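Local coordinates for anaphase-promoting complex subunit cut9 (Schizosaccharomyces pombe, PDB 2XPI), which serves as a tetratricopeptide-repeat component of the anaphase-promoting complex/cyclosome, the E3 ubiquitin ligase that controls progression through mitosis and G1, at residues L48-I53 / D119-A124; G194-E199 / D230-E235. All blocks are in the same frame, centred on the assembly; numbering follows the deposited sequence.

Interaction 1 of 2, residues L48-I53 / D119-A124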
ATOM      1  N   LEU A  48      13.321  22.842  13.303  1.00 46.74           N
ATOM      2  CA  LEU A  48      13.034  23.006  11.888  1.00 46.33           C
ATOM      3  C   LEU A  48      12.284  21.792  11.315  1.00 45.29           C
ATOM      4  O   LEU A  48      12.034  20.805  12.017  1.00 43.12           O
ATOM      5  CB  LEU A  48      14.323  23.299  11.104  1.00 48.35           C
ATOM      6  CG  LEU A  48      15.151  24.550  11.481  1.00 50.51           C
ATOM      7  CD1 LEU A  48      16.469  24.599  10.707  1.00 49.13           C
ATOM      8  CD2 LEU A  48      14.364  25.850  11.287  1.00 50.28           C
ATOM      9  N   SER A  49      11.916  21.880  10.038  1.00 45.83           N
ATOM     10  CA  SER A  49      11.199  20.801   9.357  1.00 45.50           C
ATOM     11  C   SER A  49      11.999  20.317   8.156  1.00 43.58           C
ATOM     12  O   SER A  49      13.168  20.637   8.016  1.00 46.09           O
ATOM     13  CB  SER A  49       9.826  21.288   8.888  1.00 46.36           C
ATOM     14  OG  SER A  49       9.957  22.294   7.896  1.00 46.90           O
ATOM     15  N   THR A  50      11.375  19.550   7.278  1.00 41.61           N
ATOM     16  CA  THR A  50      12.106  19.063   6.123  1.00 44.39           C
ATOM     17  C   THR A  50      12.384  20.172   5.109  1.00 45.65           C
ATOM     18  O   THR A  50      13.339  20.091   4.363  1.00 46.77           O
ATOM     19  CB  THR A  50      11.401  17.885   5.454  1.00 45.53           C
ATOM     20  OG1 THR A  50      10.082  18.280   5.051  1.00 46.93           O
ATOM     21  CG2 THR A  50      11.307  16.743   6.438  1.00 46.09           C
ATOM     22  N   LEU A  51      11.563  21.211   5.097  1.00 45.10           N
ATOM     23  CA  LEU A  51      11.807  22.332   4.211  1.00 44.86           C
ATOM     24  C   LEU A  51      13.269  22.753   4.240  1.00 48.67           C
ATOM     25  O   LEU A  51      13.836  23.082   3.203  1.00 52.58           O
ATOM     26  CB  LEU A  51      10.893  23.508   4.563  1.00 42.28           C
ATOM     27  CG  LEU A  51       9.400  23.210   4.395  1.00 37.55           C
ATOM     28  CD1 LEU A  51       8.567  24.479   4.563  1.00 38.50           C
ATOM     29  CD2 LEU A  51       9.154  22.566   3.029  1.00 33.14           C
ATOM     30  N   THR A  52      13.881  22.729   5.421  1.00 49.53           N
ATOM     31  CA  THR A  52      15.298  23.080   5.582  1.00 52.18           C
ATOM     32  C   THR A  52      16.274  22.144   4.829  1.00 53.41           C
ATOM     33  O   THR A  52      17.343  22.570   4.410  1.00 55.29           O
ATOM     34  CB  THR A  52      15.685  23.150   7.076  1.00 53.17           C
ATOM     35  OG1 THR A  52      15.264  24.402   7.620  1.00 55.23           O
ATOM     36  CG2 THR A  52      17.185  23.046   7.255  1.00 54.97           C
ATOM     37  N   ILE A  53      15.887  20.882   4.661  1.00 53.28           N
ATOM     38  CA  ILE A  53      16.671  19.873   3.955  1.00 52.89           C
ATOM     39  C   ILE A  53      16.273  19.736   2.489  1.00 48.34           C
ATOM     40  O   ILE A  53      16.779  18.872   1.794  1.00 48.02           O
ATOM     41  CB  ILE A  53      16.387  18.452   4.490  1.00 56.45           C
ATOM     42  CG1 ILE A  53      16.466  18.354   5.995  1.00 57.34           C
ATOM     43  CG2 ILE A  53      17.370  17.446   3.917  1.00 60.26           C
ATOM     44  CD1 ILE A  53      16.123  16.948   6.431  1.00 55.77           C
ATOM     45  N   ASP A 119      21.095  13.226   2.903  1.00 51.89           N
ATOM     46  CA  ASP A 119      20.937  12.328   1.771  1.00 50.54           C
ATOM     47  C   ASP A 119      20.417  10.963   2.194  1.00 46.22           C
ATOM     48  O   ASP A 119      19.606  10.367   1.493  1.00 44.14           O
ATOM     49  CB  ASP A 119      22.233  12.252   0.963  1.00 54.04           C
ATOM     50  CG  ASP A 119      22.544  13.567   0.292  1.00 57.45           C
ATOM     51  OD1 ASP A 119      21.568  14.281  -0.040  1.00 57.50           O
ATOM     52  OD2 ASP A 119      23.736  13.910   0.129  1.00 59.82           O
ATOM     53  N   ALA A 120      20.872  10.489   3.349  1.00 45.28           N
ATOM     54  CA  ALA A 120      20.325   9.282   3.958  1.00 44.60           C
ATOM     55  C   ALA A 120      18.838   9.462   4.236  1.00 45.70           C
ATOM     56  O   ALA A 120      18.039   8.552   4.011  1.00 49.94           O
ATOM     57  CB  ALA A 120      21.049   8.972   5.245  1.00 44.90           C
ATOM     58  N   PHE A 121      18.462  10.628   4.744  1.00 42.21           N
ATOM     59  CA  PHE A 121      17.060  10.903   4.991  1.00 41.76           C
ATOM     60  C   PHE A 121      16.220  10.749   3.724  1.00 42.49           C
ATOM     61  O   PHE A 121      15.220  10.030   3.697  1.00 40.35           O
ATOM     62  CB  PHE A 121      16.868  12.322   5.522  1.00 41.36           C
ATOM     63  CG  PHE A 121      15.438  12.759   5.537  1.00 38.33           C
ATOM     64  CD1 PHE A 121      14.570  12.308   6.529  1.00 37.73           C
ATOM     65  CD2 PHE A 121      14.942  13.591   4.547  1.00 38.25           C
ATOM     66  CE1 PHE A 121      13.225  12.699   6.545  1.00 37.18           C
ATOM     67  CE2 PHE A 121      13.590  13.989   4.548  1.00 37.73           C
ATOM     68  CZ  PHE A 121      12.733  13.534   5.550  1.00 36.17           C
ATOM     69  N   TRP A 122      16.630  11.449   2.676  1.00 43.38           N
ATOM     70  CA  TRP A 122      15.844  11.497   1.454  1.00 42.01           C
ATOM     71  C   TRP A 122      15.788  10.142   0.765  1.00 41.86           C
ATOM     72  O   TRP A 122      14.771   9.799   0.142  1.00 41.03           O
ATOM     73  CB  TRP A 122      16.368  12.593   0.526  1.00 39.31           C
ATOM     74  CG  TRP A 122      15.963  13.962   0.995  1.00 35.82           C
ATOM     75  CD1 TRP A 122      16.785  14.963   1.457  1.00 34.44           C
ATOM     76  CD2 TRP A 122      14.627  14.463   1.091  1.00 34.36           C
ATOM     77  NE1 TRP A 122      16.038  16.060   1.802  1.00 33.90           N
ATOM     78  CE2 TRP A 122      14.709  15.779   1.587  1.00 34.19           C
ATOM     79  CE3 TRP A 122      13.365  13.927   0.800  1.00 36.49           C
ATOM     80  CZ2 TRP A 122      13.572  16.575   1.795  1.00 34.07           C
ATOM     81  CZ3 TRP A 122      12.229  14.725   1.012  1.00 35.47           C
ATOM     82  CH2 TRP A 122      12.347  16.029   1.504  1.00 33.98           C
ATOM     83  N   LEU A 123      16.865   9.368   0.904  1.00 39.95           N
ATOM     84  CA  LEU A 123      16.901   8.014   0.360  1.00 39.40           C
ATOM     85  C   LEU A 123      15.920   7.156   1.148  1.00 42.36           C
ATOM     86  O   LEU A 123      15.125   6.401   0.578  1.00 42.95           O
ATOM     87  CB  LEU A 123      18.300   7.428   0.476  1.00 37.86           C
ATOM     88  CG  LEU A 123      18.726   6.368  -0.542  1.00 39.69           C
ATOM     89  CD1 LEU A 123      19.603   5.290   0.094  1.00 39.83           C
ATOM     90  CD2 LEU A 123      17.555   5.747  -1.286  1.00 40.06           C
ATOM     91  N   ALA A 124      15.992   7.276   2.473  1.00 43.26           N
ATOM     92  CA  ALA A 124      15.052   6.612   3.370  1.00 41.79           C
ATOM     93  C   ALA A 124      13.597   6.926   3.000  1.00 39.74           C
ATOM     94  O   ALA A 124      12.743   6.036   3.039  1.00 41.38           O
ATOM     95  CB  ALA A 124      15.341   7.008   4.809  1.00 42.29           C
TER
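Ile-53 touches both Phe-121 and Trp-122, neighbouring aromatics on helix 117-129, with a different branch for each. Its CB is 3.6 Å from NE1 of Trp-122, beside the pyrrole edge of the indole. CG2, anti to the backbone N, lies at that edge near the ring plane, 3.5 Å from Trp-122 CD1; its still shorter approach to NE1 is a doubtful detail of the model. The other branch runs through CG1, which chi1 (-49°) sets beside the backbone N, and then extends to CD1. This tip comes over one face of the Phe-121 ring, with CD2 of Phe-121 4.0 Å off. The backbone of Ile-53 joins in as well: its O accepts from Trp-122 NE1 at 2.9 Å, a bent bond (147°) whose exact length is uncertain because of the crowding at NE1. Helix 117-129 opens TPR 2, so the N-terminal segment 48-53 is laid across a helix of the TPR superhelix, within the repeats 1-7 that mediate homodimerization, and Ala-151 of helix 150-162 also borders Ile-53 and Phe-121. The second point of touch is Thr-50, whose CG2 reaches CZ of Phe-121 obliquely at 3.6 Å. That methyl stands beside the backbone N, while OG1 (chi1 58°) sits between the N and the carbonyl carbon and is hydrogen-bonded to OD1 of Asp-93 of the second subunit. Phe-121 CE2 lies over the centre of the Trp-122 ring, 3.5 Å above its plane. Met-96 of the second subunit packs on both Thr-50 and Trp-122.

Interaction 2 of 2, residues G194-E199 / D230-E235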
ATOM      1  N   GLY A 194       8.821  27.293   7.868  1.00 45.08           N
ATOM      2  CA  GLY A 194       7.574  27.249   7.131  1.00 41.15           C
ATOM      3  C   GLY A 194       6.843  25.925   7.285  1.00 40.31           C
ATOM      4  O   GLY A 194       5.647  25.841   7.003  1.00 38.86           O
ATOM      5  N   GLY A 195       7.571  24.891   7.712  1.00 39.75           N
ATOM      6  CA  GLY A 195       6.997  23.572   7.937  1.00 38.14           C
ATOM      7  C   GLY A 195       6.720  23.300   9.400  1.00 36.57           C
ATOM      8  O   GLY A 195       6.941  24.181  10.237  1.00 36.78           O
ATOM      9  N   ILE A 196       6.207  22.103   9.699  1.00 36.47           N
ATOM     10  CA  ILE A 196       5.939  21.650  11.075  1.00 38.34           C
ATOM     11  C   ILE A 196       7.250  21.393  11.809  1.00 40.76           C
ATOM     12  O   ILE A 196       8.107  20.689  11.290  1.00 42.35           O
ATOM     13  CB  ILE A 196       5.205  20.288  11.118  1.00 37.84           C
ATOM     14  CG1 ILE A 196       4.131  20.146  10.024  1.00 39.05           C
ATOM     15  CG2 ILE A 196       4.696  19.989  12.533  1.00 35.59           C
ATOM     16  CD1 ILE A 196       3.230  21.263   9.934  1.00 43.02           C
ATOM     17  N   LYS A 197       7.417  21.928  13.015  1.00 41.48           N
ATOM     18  CA  LYS A 197       8.675  21.710  13.733  1.00 41.28           C
ATOM     19  C   LYS A 197       8.822  20.235  13.980  1.00 40.76           C
ATOM     20  O   LYS A 197       7.909  19.613  14.471  1.00 42.28           O
ATOM     21  CB  LYS A 197       8.690  22.445  15.064  1.00 41.78           C
ATOM     22  CG  LYS A 197       8.620  23.947  14.944  1.00 43.49           C
ATOM     23  CD  LYS A 197       9.031  24.586  16.239  1.00 47.57           C
ATOM     24  CE  LYS A 197       9.020  26.096  16.112  1.00 53.02           C
ATOM     25  NZ  LYS A 197       9.745  26.744  17.247  1.00 56.42           N
ATOM     26  N   LEU A 198       9.963  19.664  13.625  1.00 40.56           N
ATOM     27  CA  LEU A 198      10.155  18.237  13.822  1.00 37.85           C
ATOM     28  C   LEU A 198       9.939  17.851  15.295  1.00 41.19           C
ATOM     29  O   LEU A 198       9.543  16.717  15.607  1.00 41.94           O
ATOM     30  CB  LEU A 198      11.520  17.789  13.295  1.00 35.42           C
ATOM     31  CG  LEU A 198      11.604  17.615  11.775  1.00 36.08           C
ATOM     32  CD1 LEU A 198      13.040  17.378  11.311  1.00 36.05           C
ATOM     33  CD2 LEU A 198      10.696  16.478  11.305  1.00 35.02           C
ATOM     34  N   GLU A 199      10.173  18.792  16.202  1.00 42.87           N
ATOM     35  CA  GLU A 199       9.844  18.554  17.602  1.00 45.77           C
ATOM     36  C   GLU A 199       8.355  18.201  17.757  1.00 45.88           C
ATOM     37  O   GLU A 199       7.994  17.298  18.516  1.00 46.05           O
ATOM     38  CB  GLU A 199      10.182  19.770  18.464  1.00 49.70           C
ATOM     39  CG  GLU A 199       9.868  19.553  19.946  1.00 53.08           C
ATOM     40  CD  GLU A 199      10.147  20.775  20.804  1.00 58.90           C
ATOM     41  OE1 GLU A 199      10.696  21.774  20.276  1.00 60.54           O
ATOM     42  OE2 GLU A 199       9.812  20.735  22.010  1.00 61.20           O
ATOM     43  N   ASP A 230       3.800  23.431  17.983  1.00 51.43           N
ATOM     44  CA  ASP A 230       3.565  24.017  16.668  1.00 49.48           C
ATOM     45  C   ASP A 230       2.093  23.831  16.321  1.00 45.00           C
ATOM     46  O   ASP A 230       1.623  22.716  16.122  1.00 40.72           O
ATOM     47  CB  ASP A 230       4.462  23.360  15.602  1.00 50.71           C
ATOM     48  CG  ASP A 230       4.429  24.098  14.252  1.00 54.89           C
ATOM     49  OD1 ASP A 230       3.319  24.453  13.786  1.00 54.74           O
ATOM     50  OD2 ASP A 230       5.517  24.318  13.645  1.00 56.73           O
ATOM     51  N   ALA A 231       1.371  24.943  16.248  1.00 44.84           N
ATOM     52  CA  ALA A 231      -0.048  24.925  15.936  1.00 42.84           C
ATOM     53  C   ALA A 231      -0.358  24.255  14.607  1.00 41.32           C
ATOM     54  O   ALA A 231      -1.514  23.999  14.313  1.00 39.42           O
ATOM     55  CB  ALA A 231      -0.596  26.336  15.936  1.00 44.64           C
ATOM     56  N   LYS A 232       0.661  23.980  13.797  1.00 43.79           N
ATOM     57  CA  LYS A 232       0.428  23.422  12.462  1.00 43.36           C
ATOM     58  C   LYS A 232       0.334  21.898  12.470  1.00 43.21           C
ATOM     59  O   LYS A 232      -0.076  21.289  11.489  1.00 43.61           O
ATOM     60  CB  LYS A 232       1.460  23.918  11.438  1.00 41.75           C
ATOM     61  CG  LYS A 232       1.455  25.434  11.255  1.00 42.44           C
ATOM     62  CD  LYS A 232       2.288  25.907  10.043  1.00 40.63           C
ATOM     63  CE  LYS A 232       3.707  25.340  10.032  1.00 37.15           C
ATOM     64  NZ  LYS A 232       4.447  25.654  11.271  1.00 35.41           N
ATOM     65  N   CYS A 233       0.680  21.282  13.589  1.00 44.26           N
ATOM     66  CA  CYS A 233       0.529  19.830  13.721  1.00 41.62           C
ATOM     67  C   CYS A 233      -0.939  19.373  13.817  1.00 40.66           C
ATOM     68  O   CYS A 233      -1.415  18.892  14.845  1.00 41.10           O
ATOM     69  CB  CYS A 233       1.317  19.311  14.911  1.00 40.13           C
ATOM     70  SG  CYS A 233       1.545  17.587  14.779  1.00 50.89           S
ATOM     71  N   TYR A 234      -1.638  19.504  12.709  1.00 38.40           N
ATOM     72  CA  TYR A 234      -3.010  19.084  12.631  1.00 38.19           C
ATOM     73  C   TYR A 234      -3.223  17.550  12.690  1.00 38.61           C
ATOM     74  O   TYR A 234      -4.335  17.119  12.970  1.00 41.90           O
ATOM     75  CB  TYR A 234      -3.641  19.719  11.384  1.00 37.07           C
ATOM     76  CG  TYR A 234      -5.032  19.264  11.051  1.00 36.52           C
ATOM     77  CD1 TYR A 234      -6.127  20.075  11.297  1.00 37.15           C
ATOM     78  CD2 TYR A 234      -5.246  18.028  10.455  1.00 35.83           C
ATOM     79  CE1 TYR A 234      -7.405  19.661  10.973  1.00 39.51           C
ATOM     80  CE2 TYR A 234      -6.497  17.611  10.122  1.00 38.02           C
ATOM     81  CZ  TYR A 234      -7.583  18.415  10.386  1.00 42.13           C
ATOM     82  OH  TYR A 234      -8.844  17.953  10.052  1.00 46.60           O
ATOM     83  N   GLU A 235      -2.203  16.726  12.441  1.00 36.16           N
ATOM     84  CA  GLU A 235      -2.397  15.274  12.573  1.00 38.08           C
ATOM     85  C   GLU A 235      -2.687  14.964  14.030  1.00 40.25           C
ATOM     86  O   GLU A 235      -3.436  14.037  14.319  1.00 41.44           O
ATOM     87  CB  GLU A 235      -1.181  14.415  12.157  1.00 39.52           C
ATOM     88  CG  GLU A 235      -0.858  14.304  10.681  1.00 44.70           C
ATOM     89  CD  GLU A 235      -1.822  13.489   9.829  1.00 48.58           C
ATOM     90  OE1 GLU A 235      -2.177  12.335  10.139  1.00 47.54           O
ATOM     91  OE2 GLU A 235      -2.184  14.009   8.769  1.00 53.73           O
TER
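Asp-230 and Lys-232 grip the backbone of 194-199 at two successive peptides. The N-H of Lys-197 donates to OD2 of Asp-230 at 3.1 Å, approaching from above the carboxylate plane, 46° out of it. The ammonium of Lys-232 donates to Gly-195 O, also at 3.1 Å, from well above the carbonyl plane. Beside these bonds Ile-196 supplies the apolar part: its CD1 rests on CB of Lys-232 at 3.5 Å, and its CG2 is 4.2 Å from Cys-233 CB. Lys-197 CG also passes 3.4 Å from OD2 of Asp-230, before the extended chain carries NZ to a hydrogen bond with Gln-47 OE1. One shell out, the two gripping residues fix each other. With its chain bent at chi3 and chi4 (-51° and -56°), Lys-232 curls back so that NZ faces both carboxylate oxygens on their syn lone pairs, 2.9 Å from Asp-230 OD2 in a salt bridge. OD1 uses its anti lone pair for Lys-232 N (2.7 Å), an Asx turn within the type I turn 230-233. That turn links helix 216-229, which ends TPR 4, to helix 234-242, which begins TPR 5, while 194-199 leads into the first helix of TPR 4. The same NZ also donates a hydrogen bond to Thr-262 O; farther out, Trp-90 of the second subunit packs on Ile-196 and Lys-232. With both charges buried, the carboxylate probably favours the protonated amine and the ammonium the ionised acid, and the neighbouring carbonyl oxygens would help stabilise the positive charge.

In the fold
From the N terminus, segment 48-53 comes first. The chain then runs through helices 83-96 and 100-114 before segment 119-124 closes interaction 1 on TPR 2. Continuing through helices 133-142, 150-162 and 166-173, it reaches 194-199, and interaction 2 closes a shorter loop made of helices 198-212 and 216-229. The two loops follow in series, neither nested nor crossed. Even so, their first segments meet directly: Leu-48 O lies 2.9 Å from Leu-198 N, a probable hydrogen bond, and Ser-49 packs on Gly-195 and Ile-196. The N-terminal segment thus bridges TPR 2 and the start of TPR 4, and both contacts touch the second subunit.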